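Long-range contacts in spermidine synthase (Corynebacterium glutamicum ATCC 13032, PDB 3GJY), which probably makes spermidine by transferring an aminopropyl group from decarboxylated S-adenosylmethionine to putrescine, using a Rossmann-like methyltransferase fold: residues S56-G61 / A100-R105; R79-A84 / S245-F250; F177-F182 / R289-S294. All blocks are in the same frame, centred on the assembly; numbering follows the deposited sequence. Where two conformers were deposited one is given.

Interaction 1 (S56-G61 / A100-R105); sequences SHIVLG and ACTMAR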
loop_
_atom_site.group_PDB
_atom_site.type_symbol
_atom_site.label_atom_id
_atom_site.label_comp_id
_atom_site.label_asym_id
_atom_site.label_seq_id
_atom_site.Cartn_x
_atom_site.Cartn_y
_atom_site.Cartn_z
ATOM N N SER A 56 5.973 6.076 9.307
ATOM C CA SER A 56 6.228 6.909 8.137
ATOM C C SER A 56 7.376 7.886 8.408
ATOM O O SER A 56 7.781 8.079 9.563
ATOM C CB SER A 56 4.977 7.674 7.689
ATOM O OG SER A 56 5.257 8.236 6.423
ATOM N N HIS A 57 7.921 8.467 7.342
ATOM C CA HIS A 57 8.912 9.514 7.461
ATOM C C HIS A 57 8.629 10.547 6.405
ATOM O O HIS A 57 8.353 10.176 5.259
ATOM C CB HIS A 57 10.330 8.946 7.326
ATOM C CG HIS A 57 11.372 9.990 7.482
ATOM N ND1 HIS A 57 11.734 10.824 6.443
ATOM C CD2 HIS A 57 12.076 10.399 8.563
ATOM C CE1 HIS A 57 12.611 11.704 6.885
ATOM N NE2 HIS A 57 12.851 11.450 8.155
ATOM N N ILE A 58 8.652 11.825 6.795
ATOM C CA ILE A 58 8.379 12.912 5.851
ATOM C C ILE A 58 9.426 14.009 5.995
ATOM O O ILE A 58 10.052 14.162 7.064
ATOM C CB ILE A 58 6.990 13.519 6.037
ATOM C CG1 ILE A 58 6.803 14.099 7.449
ATOM C CG2 ILE A 58 5.920 12.451 5.750
ATOM C CD1 ILE A 58 5.422 14.762 7.680
ATOM N N VAL A 59 9.632 14.743 4.910
ATOM C CA VAL A 59 10.373 15.998 4.977
ATOM C C VAL A 59 9.377 17.059 4.540
ATOM O O VAL A 59 8.833 17.004 3.420
ATOM C CB VAL A 59 11.589 15.971 4.043
ATOM C CG1 VAL A 59 12.277 17.347 4.078
ATOM C CG2 VAL A 59 12.580 14.834 4.423
ATOM N N LEU A 60 9.123 18.024 5.412
ATOM C CA LEU A 60 8.117 19.050 5.094
ATOM C C LEU A 60 8.533 19.803 3.820
ATOM O O LEU A 60 9.719 20.131 3.610
ATOM C CB LEU A 60 7.974 20.040 6.261
ATOM C CG LEU A 60 7.711 19.421 7.638
ATOM C CD1 LEU A 60 7.575 20.540 8.700
ATOM C CD2 LEU A 60 6.418 18.550 7.641
ATOM N N GLY A 61 7.567 20.042 2.947
ATOM C CA GLY A 61 7.816 20.755 1.700
ATOM C C GLY A 61 8.380 19.896 0.579
ATOM O O GLY A 61 8.547 20.395 -0.548
ATOM N N ALA A 100 0.470 8.188 8.243
ATOM C CA ALA A 100 0.545 9.597 8.094
ATOM C C ALA A 100 -0.038 10.167 6.794
ATOM O O ALA A 100 0.254 11.311 6.496
ATOM C CB ALA A 100 2.039 10.061 8.256
ATOM N N CYS A 101 -0.776 9.373 6.000
ATOM C CA CYS A 101 -1.169 9.790 4.641
ATOM C C CYS A 101 -0.001 10.093 3.707
ATOM O O CYS A 101 -0.163 10.819 2.729
ATOM C CB CYS A 101 -2.099 11.011 4.689
ATOM S SG CYS A 101 -3.663 10.735 5.543
ATOM N N THR A 102 1.173 9.532 4.004
ATOM C CA THR A 102 2.364 9.868 3.235
ATOM C C THR A 102 2.318 9.365 1.792
ATOM O O THR A 102 2.728 10.098 0.870
ATOM C CB THR A 102 3.583 9.369 3.980
ATOM O OG1 THR A 102 3.577 9.988 5.288
ATOM C CG2 THR A 102 4.917 9.624 3.202
HETATM N N MSE A 103 1.857 8.134 1.560
HETATM C CA MSE A 103 1.716 7.650 0.193
HETATM C C MSE A 103 0.711 8.517 -0.611
HETATM O O MSE A 103 0.927 8.834 -1.778
HETATM C CB MSE A 103 1.254 6.183 0.231
HETATM C CG MSE A 103 1.529 5.396 -1.012
HETATM SE SE MSE A 103 3.374 4.642 -1.189
HETATM C CE MSE A 103 4.263 6.171 -2.075
ATOM N N ALA A 104 -0.415 8.870 0.022
ATOM C CA ALA A 104 -1.410 9.748 -0.604
ATOM C C ALA A 104 -0.799 11.099 -1.000
ATOM O O ALA A 104 -1.023 11.626 -2.107
ATOM C CB ALA A 104 -2.657 9.919 0.298
ATOM N N ARG A 105 -0.033 11.657 -0.065
ATOM C CA ARG A 105 0.687 12.925 -0.267
ATOM C C ARG A 105 1.674 12.824 -1.448
ATOM O O ARG A 105 1.824 13.756 -2.258
ATOM C CB ARG A 105 1.401 13.250 1.048
ATOM C CG ARG A 105 2.371 14.446 1.036
ATOM C CD ARG A 105 2.911 14.604 2.451
ATOM N NE ARG A 105 3.954 15.623 2.602
ATOM C CZ ARG A 105 5.253 15.370 2.712
ATOM N NH1 ARG A 105 5.732 14.130 2.589
ATOM N NH2 ARG A 105 6.063 16.380 2.968
HETATM O O HOH W 1 8.613 13.732 2.443
#
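Arg105 and Ile58 meet with their side chains at about a right angle, the arginine running straight from the helix and the isoleucine jutting from the strand. CG of Arg105 stands anti to the backbone N (chi1 173°) and the chain stays extended to NE, which carries the guanidinium to the end of strand 53-59. There Arg105 NH1 lies 3.6 Å from Ile58 CG2, while Arg105 NH2 donates to Val59 O over 2.9 Å. That acceptor sits in the guanidinium plane, yet the nitrogen stands above the carbonyl plane, 51° out of it. A water in the same plane accepts from Arg105 NH1 and from Val59 N, so both backbone polar groups of Val59 are tied to one guanidinium. Nearer the helix start, Ser56 OG donates to Thr102 OG1 at 2.7 Å, and Ile58 CG2 touches Thr102 OG1 at 3.4 Å. Ser56 CB packs on Ala100 CB, 3.8 Å away. Arg105 NH2 also forms a salt bridge with Asp134, which accepts from Gly61 N as well. The contact thus joins an edge strand of the N-terminal antiparallel sheet to helix 102-110 of the Rossmann-like domain, with Met71 of helix 69-85 against Ser56 and Thr102, and strand 115-120 behind Ala104.

Interaction 2 (R79-A84 / S245-F250); sequences RAFIDA and SDTEFF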
loop_
_atom_site.group_PDB
_atom_site.type_symbol
_atom_site.label_atom_id
_atom_site.label_comp_id
_atom_site.label_asym_id
_atom_site.label_seq_id
_atom_site.Cartn_x
_atom_site.Cartn_y
_atom_site.Cartn_z
ATOM N N ARG A 79 3.494 3.830 -10.305
ATOM C CA ARG A 79 3.718 4.872 -11.341
ATOM C C ARG A 79 3.950 4.220 -12.694
ATOM O O ARG A 79 3.456 4.710 -13.721
ATOM C CB ARG A 79 4.901 5.786 -11.010
ATOM C CG ARG A 79 4.585 6.781 -9.877
ATOM C CD ARG A 79 5.818 7.576 -9.540
ATOM N NE ARG A 79 6.246 8.433 -10.635
ATOM C CZ ARG A 79 7.249 9.298 -10.521
ATOM N NH1 ARG A 79 7.920 9.385 -9.370
ATOM N NH2 ARG A 79 7.593 10.058 -11.554
ATOM N N ALA A 80 4.696 3.112 -12.720
ATOM C CA ALA A 80 4.928 2.440 -14.015
ATOM C C ALA A 80 3.586 2.033 -14.663
ATOM O O ALA A 80 3.373 2.203 -15.870
ATOM C CB ALA A 80 5.867 1.234 -13.848
ATOM N N PHE A 81 2.692 1.502 -13.842
ATOM C CA PHE A 81 1.411 1.059 -14.319
ATOM C C PHE A 81 0.533 2.248 -14.736
ATOM O O PHE A 81 -0.053 2.244 -15.826
ATOM C CB PHE A 81 0.711 0.267 -13.212
ATOM C CG PHE A 81 -0.597 -0.356 -13.653
ATOM C CD1 PHE A 81 -0.638 -1.687 -14.051
ATOM C CD2 PHE A 81 -1.766 0.384 -13.712
ATOM C CE1 PHE A 81 -1.834 -2.290 -14.444
ATOM C CE2 PHE A 81 -2.964 -0.210 -14.140
ATOM C CZ PHE A 81 -2.969 -1.546 -14.510
ATOM N N ILE A 82 0.406 3.249 -13.864
ATOM C CA ILE A 82 -0.437 4.405 -14.148
ATOM C C ILE A 82 0.064 5.102 -15.418
ATOM O O ILE A 82 -0.725 5.500 -16.278
ATOM C CB ILE A 82 -0.423 5.392 -12.941
ATOM C CG1 ILE A 82 -1.131 4.770 -11.718
ATOM C CG2 ILE A 82 -1.044 6.762 -13.309
ATOM C CD1 ILE A 82 -0.766 5.446 -10.408
ATOM N N ASP A 83 1.372 5.282 -15.511
ATOM C CA ASP A 83 1.930 5.983 -16.668
ATOM C C ASP A 83 1.641 5.250 -17.971
ATOM O O ASP A 83 1.417 5.880 -19.006
ATOM C CB ASP A 83 3.430 6.203 -16.495
ATOM C CG ASP A 83 3.749 7.197 -15.387
ATOM O OD1 ASP A 83 2.830 7.913 -14.893
ATOM O OD2 ASP A 83 4.937 7.243 -15.021
ATOM N N ALA A 84 1.689 3.931 -17.932
ATOM C CA ALA A 84 1.441 3.136 -19.134
ATOM C C ALA A 84 -0.024 2.984 -19.496
ATOM O O ALA A 84 -0.335 2.875 -20.689
ATOM C CB ALA A 84 2.063 1.773 -18.971
ATOM N N SER A 245 -4.177 -7.010 -11.388
ATOM C CA SER A 245 -4.944 -6.222 -12.343
ATOM C C SER A 245 -5.446 -7.137 -13.446
ATOM O O SER A 245 -4.836 -8.204 -13.707
ATOM C CB SER A 245 -4.032 -5.191 -13.015
ATOM O OG SER A 245 -4.743 -4.352 -13.935
ATOM N N ASP A 246 -6.528 -6.714 -14.109
ATOM C CA ASP A 246 -6.920 -7.372 -15.365
ATOM C C ASP A 246 -6.084 -6.920 -16.571
ATOM O O ASP A 246 -6.170 -7.519 -17.643
ATOM C CB ASP A 246 -8.400 -7.192 -15.670
ATOM C CG ASP A 246 -9.283 -7.957 -14.692
ATOM O OD1 ASP A 246 -8.835 -8.957 -14.085
ATOM O OD2 ASP A 246 -10.457 -7.562 -14.597
ATOM N N THR A 247 -5.289 -5.876 -16.371
ATOM C CA THR A 247 -4.291 -5.427 -17.348
ATOM C C THR A 247 -2.995 -6.224 -17.136
ATOM O O THR A 247 -2.569 -6.423 -15.996
ATOM C CB THR A 247 -4.015 -3.914 -17.156
ATOM O OG1 THR A 247 -5.235 -3.187 -17.291
ATOM C CG2 THR A 247 -2.976 -3.361 -18.167
ATOM N N GLU A 248 -2.396 -6.720 -18.233
ATOM C CA GLU A 248 -1.108 -7.402 -18.141
ATOM C C GLU A 248 -0.022 -6.543 -17.505
ATOM O O GLU A 248 0.065 -5.360 -17.785
ATOM C CB GLU A 248 -0.631 -7.821 -19.544
ATOM C CG GLU A 248 -1.499 -8.851 -20.178
ATOM C CD GLU A 248 -0.937 -9.341 -21.475
ATOM O OE1 GLU A 248 0.119 -10.007 -21.448
ATOM O OE2 GLU A 248 -1.569 -9.065 -22.509
ATOM N N PHE A 249 0.772 -7.152 -16.630
ATOM C CA PHE A 249 1.958 -6.522 -16.081
ATOM C C PHE A 249 3.131 -6.719 -17.023
ATOM O O PHE A 249 3.148 -7.648 -17.858
ATOM C CB PHE A 249 2.256 -7.102 -14.697
ATOM C CG PHE A 249 1.255 -6.664 -13.647
ATOM C CD1 PHE A 249 1.240 -5.335 -13.188
ATOM C CD2 PHE A 249 0.279 -7.523 -13.212
ATOM C CE1 PHE A 249 0.301 -4.916 -12.249
ATOM C CE2 PHE A 249 -0.652 -7.108 -12.258
ATOM C CZ PHE A 249 -0.653 -5.798 -11.806
ATOM N N PHE A 250 4.124 -5.859 -16.881
ATOM C CA PHE A 250 5.311 -5.919 -17.741
ATOM C C PHE A 250 6.038 -7.261 -17.542
ATOM O O PHE A 250 6.047 -7.852 -16.449
ATOM C CB PHE A 250 6.199 -4.689 -17.482
ATOM C CG PHE A 250 5.505 -3.381 -17.806
ATOM C CD1 PHE A 250 5.159 -3.070 -19.119
ATOM C CD2 PHE A 250 5.179 -2.487 -16.801
ATOM C CE1 PHE A 250 4.509 -1.862 -19.427
ATOM C CE2 PHE A 250 4.529 -1.277 -17.099
ATOM C CZ PHE A 250 4.211 -0.972 -18.411
#
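Phe81 reaches out from helix 69-85 and places its ring among three residues of the loop that follows strand 238-245. Phe81 CZ comes within 3.4 Å of Ser245 OG and 3.7 Å of Thr247 CB, and Phe81 CD1 lies 3.8 Å from Phe249 CE1. The two phenylalanine rings meet obliquely, their centroids 5.8 Å apart and their planes at 50°. With CG of Phe81 anti to the backbone N (chi1 -175°), the ring extends past Phe249 until CZ reaches Ser245 and Thr247, although the bond leaving its CA does not aim there. One turn further along the helix, Ala84 CB meets Phe250 CZ at 3.5 Å, at the ring edge and near its plane. Ala80 O also lies at the edge of this ring, 3.9 Å from Phe250 CE2.

The second shell fixes the loop side. Ser245 OG accepts from Thr247 N at 2.9 Å, closing an ST turn, and is also hydrogen-bonded to Gly194 O; Thr247 OG1 is bonded to Gly193 O. Phe249 rests on His222 and Ala224 of strand 222-227, while Phe250 packs on Ile260 of helix 255-264, which also touches Ala80. Phe81 has an edge-to-face partner in His85.

The two segments meet by van der Waals packing, mostly of ring and aliphatic carbons, with Ser245 OG and Ala80 O as oxygens touching ring carbons. The contact therefore depends on apolar packing and the fit of the rings, while the serine and threonine hydroxyls spend their hydrogen bonds on shaping the loop and holding it to the backbone of Gly193 and Gly194.

Interaction 3 (F177-F182 / R289-S294); sequences FTTVEF and RHDGVS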
loop_
_atom_site.group_PDB
_atom_site.type_symbol
_atom_site.label_atom_id
_atom_site.label_comp_id
_atom_site.label_asym_id
_atom_site.label_seq_id
_atom_site.Cartn_x
_atom_site.Cartn_y
_atom_site.Cartn_z
ATOM N N PHE A 177 -8.470 -8.786 5.346
ATOM C CA PHE A 177 -7.880 -8.062 4.234
ATOM C C PHE A 177 -7.142 -8.986 3.281
ATOM O O PHE A 177 -6.478 -8.501 2.362
ATOM C CB PHE A 177 -6.912 -7.001 4.764
ATOM C CG PHE A 177 -7.597 -5.861 5.417
ATOM C CD1 PHE A 177 -8.299 -4.935 4.672
ATOM C CD2 PHE A 177 -7.578 -5.733 6.815
ATOM C CE1 PHE A 177 -8.944 -3.855 5.304
ATOM C CE2 PHE A 177 -8.230 -4.662 7.437
ATOM C CZ PHE A 177 -8.906 -3.731 6.680
ATOM N N THR A 178 -7.255 -10.302 3.472
ATOM C CA THR A 178 -6.455 -11.242 2.677
ATOM C C THR A 178 -7.260 -12.296 1.928
ATOM O O THR A 178 -6.679 -13.222 1.353
ATOM C CB THR A 178 -5.401 -11.962 3.549
ATOM O OG1 THR A 178 -6.061 -12.913 4.379
ATOM C CG2 THR A 178 -4.628 -10.950 4.389
ATOM N N THR A 179 -8.579 -12.157 1.947
ATOM C CA THR A 179 -9.449 -13.209 1.444
ATOM C C THR A 179 -9.937 -12.917 0.039
ATOM O O THR A 179 -9.974 -11.759 -0.434
ATOM C CB THR A 179 -10.701 -13.366 2.321
ATOM O OG1 THR A 179 -11.409 -12.116 2.323
ATOM C CG2 THR A 179 -10.329 -13.740 3.725
ATOM N N VAL A 180 -10.395 -13.984 -0.607
ATOM C CA VAL A 180 -11.002 -13.880 -1.934
ATOM C C VAL A 180 -12.164 -12.881 -1.905
ATOM O O VAL A 180 -12.304 -12.055 -2.812
ATOM C CB VAL A 180 -11.472 -15.259 -2.389
ATOM C CG1 VAL A 180 -12.435 -15.139 -3.611
ATOM C CG2 VAL A 180 -10.243 -16.179 -2.685
ATOM N N GLU A 181 -12.952 -12.902 -0.836
ATOM C CA GLU A 181 -14.091 -11.986 -0.756
ATOM C C GLU A 181 -13.629 -10.530 -0.729
ATOM O O GLU A 181 -14.216 -9.681 -1.406
ATOM C CB GLU A 181 -14.956 -12.298 0.483
ATOM C CG GLU A 181 -15.740 -13.631 0.378
ATOM C CD GLU A 181 -14.885 -14.847 0.664
ATOM O OE1 GLU A 181 -13.757 -14.718 1.208
ATOM O OE2 GLU A 181 -15.367 -15.966 0.337
ATOM N N PHE A 182 -12.562 -10.247 0.022
ATOM C CA PHE A 182 -12.000 -8.896 0.025
ATOM C C PHE A 182 -11.520 -8.496 -1.364
ATOM O O PHE A 182 -11.858 -7.414 -1.827
ATOM C CB PHE A 182 -10.861 -8.783 1.033
ATOM C CG PHE A 182 -10.112 -7.480 0.953
ATOM C CD1 PHE A 182 -10.707 -6.280 1.355
ATOM C CD2 PHE A 182 -8.805 -7.452 0.463
ATOM C CE1 PHE A 182 -9.984 -5.076 1.270
ATOM C CE2 PHE A 182 -8.098 -6.270 0.393
ATOM C CZ PHE A 182 -8.678 -5.088 0.777
ATOM N N ARG A 289 -7.387 -17.865 0.781
ATOM C CA ARG A 289 -8.164 -17.694 2.025
ATOM C C ARG A 289 -9.553 -17.149 1.743
ATOM O O ARG A 289 -9.755 -16.387 0.786
ATOM C CB ARG A 289 -7.482 -16.733 2.980
ATOM C CG ARG A 289 -6.069 -17.166 3.365
ATOM C CD ARG A 289 -5.446 -16.115 4.225
ATOM N NE ARG A 289 -4.142 -16.515 4.740
ATOM C CZ ARG A 289 -3.346 -15.703 5.420
ATOM N NH1 ARG A 289 -3.704 -14.438 5.654
ATOM N NH2 ARG A 289 -2.173 -16.162 5.867
ATOM N N HIS A 290 -10.493 -17.536 2.599
ATOM C CA HIS A 290 -11.870 -17.057 2.544
ATOM C C HIS A 290 -12.273 -16.485 3.888
ATOM O O HIS A 290 -11.721 -16.860 4.931
ATOM C CB HIS A 290 -12.819 -18.178 2.115
ATOM C CG HIS A 290 -12.702 -18.492 0.667
ATOM N ND1 HIS A 290 -13.495 -17.892 -0.282
ATOM C CD2 HIS A 290 -11.827 -19.280 -0.009
ATOM C CE1 HIS A 290 -13.160 -18.346 -1.477
ATOM N NE2 HIS A 290 -12.140 -19.171 -1.341
ATOM N N ASP A 291 -13.232 -15.562 3.860
ATOM C CA ASP A 291 -13.802 -15.030 5.096
ATOM C C ASP A 291 -14.268 -16.187 5.970
ATOM O O ASP A 291 -14.817 -17.170 5.470
ATOM C CB ASP A 291 -15.025 -14.162 4.799
ATOM C CG ASP A 291 -14.669 -12.823 4.153
ATOM O OD1 ASP A 291 -13.487 -12.418 4.139
ATOM O OD2 ASP A 291 -15.614 -12.185 3.698
ATOM N N GLY A 292 -14.014 -16.042 7.261
ATOM C CA GLY A 292 -14.526 -16.976 8.247
ATOM C C GLY A 292 -16.041 -16.961 8.359
ATOM O O GLY A 292 -16.717 -15.981 7.985
ATOM N N VAL A 293 -16.579 -18.062 8.870
ATOM C CA VAL A 293 -18.002 -18.159 9.181
ATOM C C VAL A 293 -18.364 -17.073 10.209
ATOM O O VAL A 293 -17.506 -16.622 10.986
ATOM C CB VAL A 293 -18.382 -19.594 9.693
ATOM C CG1 VAL A 293 -17.887 -19.836 11.118
ATOM C CG2 VAL A 293 -19.884 -19.857 9.584
ATOM N N SER A 294 -19.624 -16.652 10.210
ATOM C CA SER A 294 -20.052 -15.640 11.155
ATOM C C SER A 294 -19.983 -16.125 12.599
ATOM O O SER A 294 -20.451 -17.236 12.927
ATOM C CB SER A 294 -21.462 -15.165 10.849
ATOM O OG SER A 294 -21.834 -14.286 11.894
HETATM O O HOH W 2 -6.363 -15.438 -0.378
HETATM O O HOH W 3 -16.817 -16.791 2.769
#
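The His290 imidazole has Val180 over one face and Glu181 at its edge: Val180 CG2 makes a CH-pi contact 4.1 Å from the ring centroid, 28° off the normal, and Glu181 OE2 lies near the ring plane. The latter is a His-carboxylate hydrogen bond at the N-terminus of helix 180-189. His290 ND1 donates to Glu181 OE2 over 2.8 Å, on the syn side but tilted from the carboxylate plane, which is turned 66° against the ring. A second flat group on the tail, the Arg289 guanidinium, takes Thr178 OG1 at its edge, with Arg289 NH1 donating to Thr178 OG1 over 3.1 Å; this hydroxyl is also bonded to Gln175 O.

Together these contacts fasten the C-terminal tail to the helix start, where Thr179 is the N-cap and Thr179 OG1 accepts from Phe182 N at 3.2 Å. Thr179 OG1 also donates to Asp291 OD1, 2.8 Å away, so it serves both helix start and tail. Val180 N is bonded to Arg289 O, giving a first-turn amide a partner from the tail. A water adds a link between Thr178 O and Arg289 N.

The bend of the Glu181 chain at chi2 (79°) turns its carboxylate to the tail backbone, where Asp291 N meets Glu181 OE1 from above the carboxylate plane. This brings the Glu181 and Asp291 carboxylates close; the salt bridge from Asp291 OD2 to Arg149 of helix 148-153 probably offsets part of that repulsion, and the helix start may help. Asp291 OD2 also packs against the Glu181 stem, lying 3.3 Å from Glu181 CB.

The segments of interactions 1 and 2 alternate in sequence, as do those of 2 and 3, whereas both segments of interaction 1 precede those of interaction 3. Strand 53-59 of interaction 1 is followed in the chain by helix 69-85, which carries one side of interaction 2; the centres of interactions 1 and 2 are about 24 Å apart. Between centres, interactions 2 and 3 are about 26 Å apart, and interactions 1 and 3, on opposite sides of the chain's centre, about 31 Å; none touch. Interaction 1 joins the N-terminal antiparallel sheet, and interaction 3 the C-terminal tail, to the Rossmann-like domain, whereas interaction 2 is packing within that mixed-sheet domain, between a helix and the loop leaving strand 238-245.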